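Local structure of putative PLP-dependent aminotransferase (Bacillus cereus ATCC 10987, 3JU7) at residues Y80-S85 / Y103-S108; P84-P89 / Y136-S141; S322-V327 / T338-I343. The protein probably acts as a pyridoxal-phosphate-dependent aminotransferase of the DegT/DnrJ/EryC1/StrS family. All coordinates share one frame; numbering follows the deposited sequence.

Contact 1: residues Y80-S85 / Y103-S108; sequences YALMPS and YFIDIS
Tyr-80 and Tyr-103 form a T-shaped aromatic pair where strand 80-84 begins, beside the middle of the parallel strand 101-105. The edge of Tyr-103 enters through CD2, which sits over the centre of the Tyr-80 ring, 3.7 Å from Tyr-80 CD1; the planes stand at 89°. The torsions set this up: Tyr-80 CG lies anti to its carbonyl carbon (chi1 -60°), whereas Tyr-103 CG lies anti to its own nitrogen. The phenol of Tyr-103 goes on to a hydrogen bond with Lys-122, so a tyrosine here serves both as ring edge and as polar end.

Behind the rings runs ordinary parallel pairing. Tyr-103 N donates to Ala-81 O (2.9 Å), Met-83 N to Tyr-103 O (3.2 Å) and Ile-105 N to Met-83 O (2.9 Å). Leu-82 and Tyr-103 rise from the same face, with Leu-82 CD1 3.9 Å from Tyr-103 CB, and helix 116-126 packs on the leucine. On the other face, selenomethionine Met-83 lies alongside Phe-104 in an oblique Met-aromatic contact, SE being 5.4 Å from the ring centroid, while helix 90-97 covers Met-83. That helix links the strands in a beta-alpha-beta unit.

Ser-85 N, next in the alternation, reaches Ile-105 O through a water instead of directly, the water lying 2.9 Å from the nitrogen. Nearby, Pro-84 CB meets Ile-107 CG2. Apolar residues thus suit both faces of this buried part of the sheet, while the water satisfies polar backbone atoms where direct pairing between the strands gives way.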
ATOM      1  N   TYR A  80     -17.046  -2.035  17.006  1.00 22.14           N
ATOM      2  CA  TYR A  80     -17.712  -2.079  15.704  1.00 23.76           C
ATOM      3  C   TYR A  80     -17.449  -0.846  14.822  1.00 22.76           C
ATOM      4  O   TYR A  80     -17.331   0.292  15.317  1.00 23.65           O
ATOM      5  CB  TYR A  80     -19.217  -2.166  15.925  1.00 22.97           C
ATOM      6  CG  TYR A  80     -19.674  -3.371  16.697  1.00 22.60           C
ATOM      7  CD1 TYR A  80     -19.539  -4.642  16.163  1.00 27.20           C
ATOM      8  CD2 TYR A  80     -20.273  -3.246  17.932  1.00 23.41           C
ATOM      9  CE1 TYR A  80     -19.985  -5.741  16.837  1.00 22.86           C
ATOM     10  CE2 TYR A  80     -20.690  -4.354  18.635  1.00 23.09           C
ATOM     11  CZ  TYR A  80     -20.553  -5.604  18.064  1.00 26.38           C
ATOM     12  OH  TYR A  80     -20.968  -6.738  18.720  1.00 21.66           O
ATOM     13  N   ALA A  81     -17.393  -1.085  13.516  1.00 20.10           N
ATOM     14  CA  ALA A  81     -17.404  -0.012  12.509  1.00 22.09           C
ATOM     15  C   ALA A  81     -18.789  -0.061  11.848  1.00 22.61           C
ATOM     16  O   ALA A  81     -19.108  -1.048  11.166  1.00 25.31           O
ATOM     17  CB  ALA A  81     -16.303  -0.231  11.458  1.00 18.22           C
ATOM     18  N   LEU A  82     -19.630   0.943  12.090  1.00 21.84           N
ATOM     19  CA  LEU A  82     -20.997   0.957  11.515  1.00 22.09           C
ATOM     20  C   LEU A  82     -20.884   1.485  10.074  1.00 22.92           C
ATOM     21  O   LEU A  82     -20.339   2.573   9.836  1.00 22.65           O
ATOM     22  CB  LEU A  82     -21.939   1.837  12.335  1.00 22.02           C
ATOM     23  CG  LEU A  82     -22.527   1.257  13.609  1.00 23.13           C
ATOM     24  CD1 LEU A  82     -21.474   0.499  14.455  1.00 26.17           C
ATOM     25  CD2 LEU A  82     -23.198   2.392  14.370  1.00 19.95           C
HETATM   26  N   MSE A  83     -21.316   0.678   9.117  1.00 20.80           N
HETATM   27  CA  MSE A  83     -21.197   1.014   7.706  1.00 21.85           C
HETATM   28  C   MSE A  83     -22.300   0.324   6.918  1.00 20.86           C
HETATM   29  O   MSE A  83     -22.919  -0.610   7.382  1.00 24.97           O
HETATM   30  CB  MSE A  83     -19.837   0.564   7.156  1.00 20.59           C
HETATM   31  CG  MSE A  83     -19.624  -0.948   7.301  1.00 23.47           C
HETATM   32 SE   MSE A  83     -17.939  -1.623   6.626  0.75 10.45          SE
HETATM   33  CE  MSE A  83     -16.716  -0.672   7.775  1.00 21.80           C
ATOM     34  N   PRO A  84     -22.522   0.761   5.695  1.00 22.69           N
ATOM     35  CA  PRO A  84     -23.442   0.020   4.846  1.00 20.53           C
ATOM     36  C   PRO A  84     -22.857  -1.315   4.398  1.00 23.11           C
ATOM     37  O   PRO A  84     -21.626  -1.459   4.357  1.00 22.01           O
ATOM     38  CB  PRO A  84     -23.603   0.941   3.650  1.00 21.60           C
ATOM     39  CG  PRO A  84     -22.278   1.669   3.585  1.00 22.87           C
ATOM     40  CD  PRO A  84     -22.008   1.977   5.033  1.00 21.53           C
ATOM     41  N   SER A  85     -23.731  -2.283   4.099  1.00 21.19           N
ATOM     42  CA  SER A  85     -23.349  -3.515   3.405  1.00 20.36           C
ATOM     43  C   SER A  85     -23.174  -3.197   1.918  1.00 21.31           C
ATOM     44  O   SER A  85     -22.285  -3.738   1.227  1.00 20.59           O
ATOM     45  CB  SER A  85     -24.441  -4.577   3.572  1.00 21.41           C
ATOM     46  OG  SER A  85     -24.195  -5.711   2.764  1.00 19.64           O
ATOM     47  N   TYR A 103     -20.363  -3.687  11.369  1.00 23.25           N
ATOM     48  CA  TYR A 103     -21.758  -3.806  11.800  1.00 21.24           C
ATOM     49  C   TYR A 103     -22.608  -3.124  10.721  1.00 22.68           C
ATOM     50  O   TYR A 103     -22.600  -1.880  10.586  1.00 19.41           O
ATOM     51  CB  TYR A 103     -21.970  -3.129  13.138  1.00 22.08           C
ATOM     52  CG  TYR A 103     -23.225  -3.576  13.898  1.00 23.87           C
ATOM     53  CD1 TYR A 103     -24.504  -3.458  13.346  1.00 18.59           C
ATOM     54  CD2 TYR A 103     -23.113  -4.123  15.170  1.00 25.02           C
ATOM     55  CE1 TYR A 103     -25.627  -3.844  14.058  1.00 19.47           C
ATOM     56  CE2 TYR A 103     -24.234  -4.524  15.877  1.00 25.32           C
ATOM     57  CZ  TYR A 103     -25.474  -4.382  15.319  1.00 19.63           C
ATOM     58  OH  TYR A 103     -26.551  -4.806  16.060  1.00 28.54           O
ATOM     59  N   PHE A 104     -23.324  -3.932   9.932  1.00 20.63           N
ATOM     60  CA  PHE A 104     -23.957  -3.392   8.737  1.00 19.91           C
ATOM     61  C   PHE A 104     -25.317  -2.727   9.017  1.00 22.05           C
ATOM     62  O   PHE A 104     -26.154  -3.267   9.768  1.00 20.92           O
ATOM     63  CB  PHE A 104     -24.111  -4.472   7.675  1.00 21.17           C
ATOM     64  CG  PHE A 104     -22.823  -5.062   7.191  1.00 17.86           C
ATOM     65  CD1 PHE A 104     -21.898  -4.287   6.497  1.00 25.33           C
ATOM     66  CD2 PHE A 104     -22.540  -6.397   7.392  1.00 21.59           C
ATOM     67  CE1 PHE A 104     -20.724  -4.840   6.025  1.00 22.61           C
ATOM     68  CE2 PHE A 104     -21.360  -6.949   6.924  1.00 22.13           C
ATOM     69  CZ  PHE A 104     -20.450  -6.167   6.251  1.00 21.28           C
ATOM     70  N   ILE A 105     -25.522  -1.572   8.364  1.00 21.76           N
ATOM     71  CA  ILE A 105     -26.693  -0.720   8.523  1.00 18.58           C
ATOM     72  C   ILE A 105     -27.393  -0.633   7.146  1.00 20.77           C
ATOM     73  O   ILE A 105     -26.743  -0.337   6.107  1.00 17.30           O
ATOM     74  CB  ILE A 105     -26.250   0.715   8.983  1.00 21.88           C
ATOM     75  CG1 ILE A 105     -25.330   0.645  10.216  1.00 24.55           C
ATOM     76  CG2 ILE A 105     -27.464   1.718   9.196  1.00 16.37           C
ATOM     77  CD1 ILE A 105     -25.889  -0.064  11.433  1.00 25.45           C
ATOM     78  N   ASP A 106     -28.718  -0.814   7.144  1.00 16.97           N
ATOM     79  CA  ASP A 106     -29.508  -0.703   5.918  1.00 18.48           C
ATOM     80  C   ASP A 106     -29.410   0.669   5.224  1.00 20.03           C
ATOM     81  O   ASP A 106     -29.077   1.686   5.856  1.00 20.41           O
ATOM     82  CB  ASP A 106     -30.962  -0.964   6.224  1.00 19.28           C
ATOM     83  CG  ASP A 106     -31.675  -1.654   5.087  1.00 23.37           C
ATOM     84  OD1 ASP A 106     -30.991  -2.150   4.140  1.00 16.74           O
ATOM     85  OD2 ASP A 106     -32.916  -1.738   5.184  1.00 17.08           O
ATOM     86  N   ILE A 107     -29.736   0.691   3.934  1.00 20.16           N
ATOM     87  CA  ILE A 107     -29.684   1.933   3.134  1.00 21.99           C
ATOM     88  C   ILE A 107     -31.110   2.438   2.800  1.00 22.56           C
ATOM     89  O   ILE A 107     -32.069   1.683   2.862  1.00 20.80           O
ATOM     90  CB  ILE A 107     -28.887   1.713   1.805  1.00 23.86           C
ATOM     91  CG1 ILE A 107     -29.429   0.509   0.989  1.00 24.39           C
ATOM     92  CG2 ILE A 107     -27.399   1.456   2.087  1.00 18.60           C
ATOM     93  CD1 ILE A 107     -28.965   0.512  -0.481  1.00 21.31           C
ATOM     94  N   SER A 108     -31.231   3.719   2.457  1.00 23.16           N
ATOM     95  CA  SER A 108     -32.443   4.234   1.866  1.00 22.91           C
ATOM     96  C   SER A 108     -32.636   3.658   0.466  1.00 21.95           C
ATOM     97  O   SER A 108     -31.687   3.487  -0.283  1.00 21.81           O
ATOM     98  CB  SER A 108     -32.423   5.753   1.831  1.00 25.02           C
ATOM     99  OG  SER A 108     -32.489   6.247   3.166  1.00 31.10           O
TER
HETATM  100  O   HOH W   1     -26.498  -1.633   3.730  1.00 19.64           O

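Contact 2: residues P84-P89 / Y136-S141; sequences PSFTFP and YATFGS
Aromatic packing between Phe-86 and Phe-139 joins two loops that follow the neighbouring parallel strands 80-84 and 130-133, the first leading into helix 90-97, the second preceding helix 146-153. The rings meet obliquely, planes at 80°, with Phe-86 CE2 3.6 Å from Phe-139 CZ. Thr-138 CG2 lies at the edge of the Phe-86 ring, 3.8 Å from CE2, and also over a face of Phe-139, so this methyl fills the angle between the two rings. Phe-86, the centre of an inverse gamma turn, also packs edge-to-face with Phe-319, as does Phe-88 with Phe-218 of the second subunit.

Polar atoms meet the Tyr-136 ring in two ways. Thr-87 OG1 sits over one face, 3.4 Å from CD2, and is hydrogen-bonded to Thr-91; Phe-86 O lies at the ring edge, in plane, 3.5 Å from the same CD2. Apolar contact adds Pro-84 CG, 4.0 Å from Tyr-136 CB.

No hydrogen bond crosses between the loops; within 136-141, Phe-139 N donates to Tyr-136 OH (3.1 Å, 165°), and Ser-141 OG to Thr-138 O. Tyrosine therefore suits its place twice over, as a ring facing the 84-89 loop and as a hydroxyl bracing its own. The chemistry implies that shape and apolar burial hold the loops together.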
ATOM      1  N   PRO A  84     -22.522   0.761   5.695  1.00 22.69           N
ATOM      2  CA  PRO A  84     -23.442   0.020   4.846  1.00 20.53           C
ATOM      3  C   PRO A  84     -22.857  -1.315   4.398  1.00 23.11           C
ATOM      4  O   PRO A  84     -21.626  -1.459   4.357  1.00 22.01           O
ATOM      5  CB  PRO A  84     -23.603   0.941   3.650  1.00 21.60           C
ATOM      6  CG  PRO A  84     -22.278   1.669   3.585  1.00 22.87           C
ATOM      7  CD  PRO A  84     -22.008   1.977   5.033  1.00 21.53           C
ATOM      8  N   SER A  85     -23.731  -2.283   4.099  1.00 21.19           N
ATOM      9  CA  SER A  85     -23.349  -3.515   3.405  1.00 20.36           C
ATOM     10  C   SER A  85     -23.174  -3.197   1.918  1.00 21.31           C
ATOM     11  O   SER A  85     -22.285  -3.738   1.227  1.00 20.59           O
ATOM     12  CB  SER A  85     -24.441  -4.577   3.572  1.00 21.41           C
ATOM     13  OG  SER A  85     -24.195  -5.711   2.764  1.00 19.64           O
ATOM     14  N   PHE A  86     -24.005  -2.283   1.432  1.00 21.68           N
ATOM     15  CA  PHE A  86     -23.997  -1.918   0.019  1.00 21.66           C
ATOM     16  C   PHE A  86     -22.805  -1.003  -0.256  1.00 22.67           C
ATOM     17  O   PHE A  86     -22.937   0.215  -0.345  1.00 22.92           O
ATOM     18  CB  PHE A  86     -25.336  -1.272  -0.352  1.00 20.85           C
ATOM     19  CG  PHE A  86     -25.536  -1.060  -1.830  1.00 20.51           C
ATOM     20  CD1 PHE A  86     -25.975  -2.096  -2.639  1.00 18.56           C
ATOM     21  CD2 PHE A  86     -25.342   0.196  -2.401  1.00 22.22           C
ATOM     22  CE1 PHE A  86     -26.185  -1.908  -4.001  1.00 18.40           C
ATOM     23  CE2 PHE A  86     -25.568   0.406  -3.774  1.00 27.13           C
ATOM     24  CZ  PHE A  86     -25.982  -0.659  -4.575  1.00 17.30           C
ATOM     25  N   THR A  87     -21.633  -1.615  -0.366  1.00 22.55           N
ATOM     26  CA  THR A  87     -20.385  -0.890  -0.617  1.00 22.58           C
ATOM     27  C   THR A  87     -19.387  -1.876  -1.227  1.00 22.23           C
ATOM     28  O   THR A  87     -19.664  -3.061  -1.315  1.00 21.17           O
ATOM     29  CB  THR A  87     -19.802  -0.257   0.681  1.00 24.42           C
ATOM     30  OG1 THR A  87     -18.677   0.576   0.364  1.00 21.42           O
ATOM     31  CG2 THR A  87     -19.378  -1.367   1.689  1.00 19.87           C
ATOM     32  N   PHE A  88     -18.237  -1.375  -1.668  1.00 23.52           N
ATOM     33  CA  PHE A  88     -17.187  -2.215  -2.205  1.00 22.62           C
ATOM     34  C   PHE A  88     -16.492  -2.910  -1.010  1.00 23.03           C
ATOM     35  O   PHE A  88     -16.440  -2.356   0.071  1.00 22.09           O
ATOM     36  CB  PHE A  88     -16.215  -1.370  -3.000  1.00 22.33           C
ATOM     37  CG  PHE A  88     -15.153  -2.167  -3.745  1.00 26.65           C
ATOM     38  CD1 PHE A  88     -15.501  -2.970  -4.814  1.00 20.55           C
ATOM     39  CD2 PHE A  88     -13.810  -2.007  -3.452  1.00 25.63           C
ATOM     40  CE1 PHE A  88     -14.557  -3.686  -5.499  1.00 28.36           C
ATOM     41  CE2 PHE A  88     -12.867  -2.706  -4.153  1.00 34.15           C
ATOM     42  CZ  PHE A  88     -13.251  -3.555  -5.188  1.00 28.54           C
ATOM     43  N   PRO A  89     -15.987  -4.145  -1.199  1.00 24.23           N
ATOM     44  CA  PRO A  89     -15.415  -4.841  -0.030  1.00 23.72           C
ATOM     45  C   PRO A  89     -14.205  -4.191   0.645  1.00 22.39           C
ATOM     46  O   PRO A  89     -13.919  -4.527   1.780  1.00 22.48           O
ATOM     47  CB  PRO A  89     -15.088  -6.229  -0.584  1.00 25.17           C
ATOM     48  CG  PRO A  89     -16.152  -6.470  -1.630  1.00 20.61           C
ATOM     49  CD  PRO A  89     -16.308  -5.093  -2.287  1.00 24.69           C
ATOM     50  N   TYR A 136     -20.475   5.364   3.065  1.00 24.14           N
ATOM     51  CA  TYR A 136     -19.999   5.386   1.671  1.00 22.84           C
ATOM     52  C   TYR A 136     -20.835   6.341   0.809  1.00 22.25           C
ATOM     53  O   TYR A 136     -22.047   6.253   0.788  1.00 20.02           O
ATOM     54  CB  TYR A 136     -20.054   3.972   1.142  1.00 22.81           C
ATOM     55  CG  TYR A 136     -19.933   3.811  -0.344  1.00 24.25           C
ATOM     56  CD1 TYR A 136     -18.975   4.484  -1.068  1.00 25.98           C
ATOM     57  CD2 TYR A 136     -20.753   2.919  -1.018  1.00 20.77           C
ATOM     58  CE1 TYR A 136     -18.868   4.303  -2.448  1.00 24.37           C
ATOM     59  CE2 TYR A 136     -20.648   2.738  -2.392  1.00 24.12           C
ATOM     60  CZ  TYR A 136     -19.716   3.429  -3.105  1.00 25.85           C
ATOM     61  OH  TYR A 136     -19.644   3.260  -4.492  1.00 30.79           O
ATOM     62  N   ALA A 137     -20.190   7.263   0.112  1.00 23.05           N
ATOM     63  CA  ALA A 137     -20.896   8.215  -0.740  1.00 22.35           C
ATOM     64  C   ALA A 137     -21.190   7.497  -2.069  1.00 24.68           C
ATOM     65  O   ALA A 137     -20.559   7.738  -3.114  1.00 25.44           O
ATOM     66  CB  ALA A 137     -20.069   9.473  -0.936  1.00 21.13           C
ATOM     67  N   THR A 138     -22.176   6.615  -1.992  1.00 22.19           N
ATOM     68  CA  THR A 138     -22.488   5.644  -3.038  1.00 24.22           C
ATOM     69  C   THR A 138     -22.433   6.206  -4.444  1.00 23.43           C
ATOM     70  O   THR A 138     -23.088   7.216  -4.751  1.00 23.40           O
ATOM     71  CB  THR A 138     -23.903   5.039  -2.791  1.00 24.52           C
ATOM     72  OG1 THR A 138     -23.953   4.573  -1.449  1.00 21.58           O
ATOM     73  CG2 THR A 138     -24.242   3.921  -3.773  1.00 19.16           C
ATOM     74  N   PHE A 139     -21.626   5.530  -5.260  1.00 21.81           N
ATOM     75  CA  PHE A 139     -21.468   5.789  -6.701  1.00 21.61           C
ATOM     76  C   PHE A 139     -21.010   7.219  -7.034  1.00 21.90           C
ATOM     77  O   PHE A 139     -21.401   7.793  -8.048  1.00 21.64           O
ATOM     78  CB  PHE A 139     -22.733   5.399  -7.459  1.00 20.33           C
ATOM     79  CG  PHE A 139     -23.216   3.945  -7.209  1.00 24.16           C
ATOM     80  CD1 PHE A 139     -22.339   2.893  -7.141  1.00 18.80           C
ATOM     81  CD2 PHE A 139     -24.566   3.662  -7.137  1.00 24.70           C
ATOM     82  CE1 PHE A 139     -22.786   1.591  -6.966  1.00 30.18           C
ATOM     83  CE2 PHE A 139     -25.017   2.379  -6.973  1.00 27.98           C
ATOM     84  CZ  PHE A 139     -24.122   1.336  -6.883  1.00 26.74           C
ATOM     85  N   GLY A 140     -20.164   7.782  -6.179  1.00 21.70           N
ATOM     86  CA  GLY A 140     -19.525   9.088  -6.458  1.00 21.53           C
ATOM     87  C   GLY A 140     -20.529  10.221  -6.395  1.00 22.25           C
ATOM     88  O   GLY A 140     -20.490  11.153  -7.161  1.00 26.41           O
ATOM     89  N   SER A 141     -21.436  10.153  -5.441  1.00 24.43           N
ATOM     90  CA  SER A 141     -22.556  11.059  -5.418  1.00 24.50           C
ATOM     91  C   SER A 141     -22.462  11.973  -4.227  1.00 23.99           C
ATOM     92  O   SER A 141     -21.580  11.829  -3.356  1.00 23.78           O
ATOM     93  CB  SER A 141     -23.861  10.255  -5.382  1.00 25.31           C
ATOM     94  OG  SER A 141     -23.957   9.531  -4.183  1.00 27.56           O
TER

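Contact 3: residues S322-V327 / T338-I343; sequences SCHQQV and TRTNKI
A short 3-10 turn, residues 323-325, faces the first turns of helix 338-346, the nearest alpha carbons being those of Ser-322 and Thr-340, 7.7 Å apart. The side chain of His-324 spans the gap and meets Asn-341: NE2 donates to OD1 at 2.8 Å, but the N-H points well off line (124°), so the bond is weak. Ring and amide are nearly coplanar, 26° apart, and the oxygen comes in at the ring edge. With CG set between its nitrogen and carbonyl carbon (chi1 79°), His-324 turns its ring to the helix, while its other nitrogen, ND1, is bonded to Ser-85. Histidine suits the place because its two ring nitrogens can serve two partners at once.

Gln-325 runs beside it, its CG over one face of the imidazole and its amide plane nearly parallel to that of Asn-341. Its NE2 gives a hydrogen to a water at 3.0 Å, which in turn donates to Asn-341 O (2.7 Å), tying the loop to the helix backbone. At the other end of the amide, Gln-325 OE1 accepts from Ser-322 N at 2.8 Å, a bond that closes the loop back on itself across the 3-10 turn and fixes how the amide is rotated.

Segment 322-327 belongs to the long connection between helix 301-309 and helix 338-346. At its far end, Gln-326 and Val-327 bond to Cys-226 and Glu-225 of the second subunit.

Deeper in, Thr-340 CG2 packs against Ser-322 OG (3.6 Å) and His-324 CE1 (4.0 Å). The branched threonine divides its duties, since its hydroxyl is turned to Asp-106.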
ATOM      1  N   SER A 322     -24.068  -8.018  -2.123  1.00 24.57           N
ATOM      2  CA  SER A 322     -23.600  -6.982  -1.235  1.00 24.82           C
ATOM      3  C   SER A 322     -22.630  -7.607  -0.243  1.00 23.68           C
ATOM      4  O   SER A 322     -22.562  -8.850  -0.140  1.00 23.60           O
ATOM      5  CB  SER A 322     -24.764  -6.337  -0.493  1.00 24.60           C
ATOM      6  OG  SER A 322     -25.059  -5.085  -1.060  1.00 28.88           O
ATOM      7  N   CYS A 323     -21.930  -6.764   0.527  1.00 20.50           N
ATOM      8  CA  CYS A 323     -20.896  -7.258   1.442  1.00 22.47           C
ATOM      9  C   CYS A 323     -21.459  -8.310   2.373  1.00 23.38           C
ATOM     10  O   CYS A 323     -20.846  -9.344   2.530  1.00 23.31           O
ATOM     11  CB  CYS A 323     -20.208  -6.134   2.243  1.00 19.95           C
ATOM     12  SG  CYS A 323     -19.177  -5.079   1.182  1.00 24.86           S
ATOM     13  N   HIS A 324     -22.620  -8.046   2.975  1.00 22.52           N
ATOM     14  CA  HIS A 324     -23.188  -8.948   3.956  1.00 22.64           C
ATOM     15  C   HIS A 324     -23.526 -10.285   3.326  1.00 25.46           C
ATOM     16  O   HIS A 324     -23.676 -11.270   4.037  1.00 24.57           O
ATOM     17  CB  HIS A 324     -24.430  -8.335   4.651  1.00 21.72           C
ATOM     18  CG  HIS A 324     -25.709  -8.387   3.849  1.00 15.43           C
ATOM     19  ND1 HIS A 324     -26.020  -7.461   2.875  1.00 22.88           N
ATOM     20  CD2 HIS A 324     -26.796  -9.189   3.956  1.00 17.88           C
ATOM     21  CE1 HIS A 324     -27.221  -7.713   2.388  1.00 25.31           C
ATOM     22  NE2 HIS A 324     -27.704  -8.777   3.009  1.00 21.15           N
ATOM     23  N   GLN A 325     -23.653 -10.309   1.997  1.00 24.96           N
ATOM     24  CA  GLN A 325     -23.945 -11.545   1.243  1.00 24.42           C
ATOM     25  C   GLN A 325     -22.680 -12.299   0.773  1.00 25.16           C
ATOM     26  O   GLN A 325     -22.757 -13.449   0.359  1.00 23.25           O
ATOM     27  CB  GLN A 325     -24.842 -11.213   0.036  1.00 21.50           C
ATOM     28  CG  GLN A 325     -26.147 -10.511   0.454  1.00 22.45           C
ATOM     29  CD  GLN A 325     -26.939  -9.989  -0.707  1.00 22.14           C
ATOM     30  OE1 GLN A 325     -26.367  -9.521  -1.699  1.00 23.87           O
ATOM     31  NE2 GLN A 325     -28.285 -10.058  -0.598  1.00 21.81           N
ATOM     32  N   GLN A 326     -21.529 -11.642   0.827  1.00 24.81           N
ATOM     33  CA  GLN A 326     -20.266 -12.261   0.412  1.00 25.43           C
ATOM     34  C   GLN A 326     -19.680 -13.096   1.520  1.00 26.99           C
ATOM     35  O   GLN A 326     -19.830 -12.778   2.712  1.00 29.65           O
ATOM     36  CB  GLN A 326     -19.250 -11.212  -0.030  1.00 24.40           C
ATOM     37  CG  GLN A 326     -19.710 -10.552  -1.261  1.00 24.36           C
ATOM     38  CD  GLN A 326     -18.780  -9.520  -1.798  1.00 26.55           C
ATOM     39  OE1 GLN A 326     -17.565  -9.650  -1.747  1.00 25.52           O
ATOM     40  NE2 GLN A 326     -19.359  -8.487  -2.352  1.00 22.82           N
ATOM     41  N   VAL A 327     -19.008 -14.170   1.113  1.00 25.86           N
ATOM     42  CA  VAL A 327     -18.521 -15.188   2.038  1.00 23.38           C
ATOM     43  C   VAL A 327     -17.840 -14.587   3.255  1.00 23.67           C
ATOM     44  O   VAL A 327     -18.143 -14.937   4.392  1.00 22.09           O
ATOM     45  CB  VAL A 327     -17.572 -16.167   1.308  1.00 25.44           C
ATOM     46  CG1 VAL A 327     -16.763 -17.046   2.310  1.00 20.47           C
ATOM     47  CG2 VAL A 327     -18.379 -17.012   0.318  1.00 20.48           C
ATOM     48  N   THR A 338     -33.428  -5.298   4.763  1.00 20.79           N
ATOM     49  CA  THR A 338     -34.442  -5.504   3.711  1.00 20.96           C
ATOM     50  C   THR A 338     -34.265  -4.609   2.475  1.00 18.96           C
ATOM     51  O   THR A 338     -34.425  -5.064   1.348  1.00 21.47           O
ATOM     52  CB  THR A 338     -35.869  -5.338   4.258  1.00 19.95           C
ATOM     53  OG1 THR A 338     -36.122  -6.355   5.241  1.00 19.66           O
ATOM     54  CG2 THR A 338     -36.885  -5.430   3.125  1.00 17.81           C
ATOM     55  N   ARG A 339     -33.937  -3.343   2.671  1.00 19.59           N
ATOM     56  CA  ARG A 339     -33.739  -2.457   1.518  1.00 20.30           C
ATOM     57  C   ARG A 339     -32.466  -2.785   0.733  1.00 21.18           C
ATOM     58  O   ARG A 339     -32.475  -2.770  -0.522  1.00 18.99           O
ATOM     59  CB  ARG A 339     -33.768  -0.999   1.953  1.00 18.26           C
ATOM     60  CG  ARG A 339     -35.125  -0.611   2.452  1.00 19.23           C
ATOM     61  CD  ARG A 339     -35.142   0.738   3.122  1.00 16.81           C
ATOM     62  NE  ARG A 339     -34.543   0.738   4.461  1.00 16.18           N
ATOM     63  CZ  ARG A 339     -34.413   1.834   5.212  1.00 20.00           C
ATOM     64  NH1 ARG A 339     -34.816   3.009   4.760  1.00 22.61           N
ATOM     65  NH2 ARG A 339     -33.868   1.768   6.400  1.00 22.16           N
ATOM     66  N   THR A 340     -31.379  -3.085   1.459  1.00 20.55           N
ATOM     67  CA  THR A 340     -30.102  -3.457   0.822  1.00 20.56           C
ATOM     68  C   THR A 340     -30.342  -4.682  -0.054  1.00 19.78           C
ATOM     69  O   THR A 340     -29.906  -4.742  -1.190  1.00 17.63           O
ATOM     70  CB  THR A 340     -28.973  -3.740   1.884  1.00 21.81           C
ATOM     71  OG1 THR A 340     -28.864  -2.624   2.794  1.00 19.84           O
ATOM     72  CG2 THR A 340     -27.604  -3.930   1.225  1.00 17.29           C
ATOM     73  N   ASN A 341     -31.086  -5.643   0.461  1.00 18.77           N
ATOM     74  CA  ASN A 341     -31.386  -6.846  -0.314  1.00 20.24           C
ATOM     75  C   ASN A 341     -32.152  -6.530  -1.579  1.00 20.32           C
ATOM     76  O   ASN A 341     -31.863  -7.056  -2.662  1.00 23.55           O
ATOM     77  CB  ASN A 341     -32.169  -7.873   0.525  1.00 15.86           C
ATOM     78  CG  ASN A 341     -31.306  -8.485   1.612  1.00 22.38           C
ATOM     79  OD1 ASN A 341     -30.072  -8.366   1.573  1.00 22.47           O
ATOM     80  ND2 ASN A 341     -31.936  -9.148   2.580  1.00 18.33           N
ATOM     81  N   LYS A 342     -33.138  -5.673  -1.438  1.00 19.01           N
ATOM     82  CA  LYS A 342     -33.948  -5.303  -2.569  1.00 18.98           C
ATOM     83  C   LYS A 342     -33.092  -4.592  -3.630  1.00 19.45           C
ATOM     84  O   LYS A 342     -33.127  -4.963  -4.804  1.00 19.00           O
ATOM     85  CB  LYS A 342     -35.141  -4.440  -2.109  1.00 17.34           C
ATOM     86  CG  LYS A 342     -35.974  -3.860  -3.228  1.00 21.14           C
ATOM     87  CD  LYS A 342     -36.607  -4.924  -4.098  1.00 24.91           C
ATOM     88  CE  LYS A 342     -37.788  -5.551  -3.435  1.00 23.95           C
ATOM     89  NZ  LYS A 342     -38.895  -4.531  -3.395  1.00 35.46           N
ATOM     90  N   ILE A 343     -32.323  -3.584  -3.223  1.00 18.82           N
ATOM     91  CA  ILE A 343     -31.490  -2.839  -4.179  1.00 19.57           C
ATOM     92  C   ILE A 343     -30.445  -3.763  -4.832  1.00 21.35           C
ATOM     93  O   ILE A 343     -30.048  -3.560  -5.964  1.00 24.36           O
ATOM     94  CB  ILE A 343     -30.797  -1.632  -3.490  1.00 19.59           C
ATOM     95  CG1 ILE A 343     -31.850  -0.589  -3.090  1.00 21.07           C
ATOM     96  CG2 ILE A 343     -29.702  -0.978  -4.399  1.00 20.55           C
ATOM     97  CD1 ILE A 343     -32.709  -0.049  -4.272  1.00 18.67           C
TER
HETATM   98  O   HOH W   2     -30.354  -9.238  -2.677  1.00 24.84           O

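Pro-84 and Ser-85 are shared by contacts 1 and 2, where strand 80-84 passes into the loop leading to helix 90-97; the two centres are about 10 Å apart. Ile-107 CD1 of contact 1 packs on Phe-86 CG of contact 2 at 4.0 Å. Contact 3, its centre about 11 Å from that of contact 1 and 12 Å from that of contact 2, is tied to both through Ser-85, whose OG lies 2.5 Å from His-324 ND1, a probable hydrogen bond. Asp-106 OD1 reaches Thr-340 OG1 at 2.6 Å, probably another. All three lie away from Lys-191, the predicted cofactor lysine, and from the calcium-binding Asp-20.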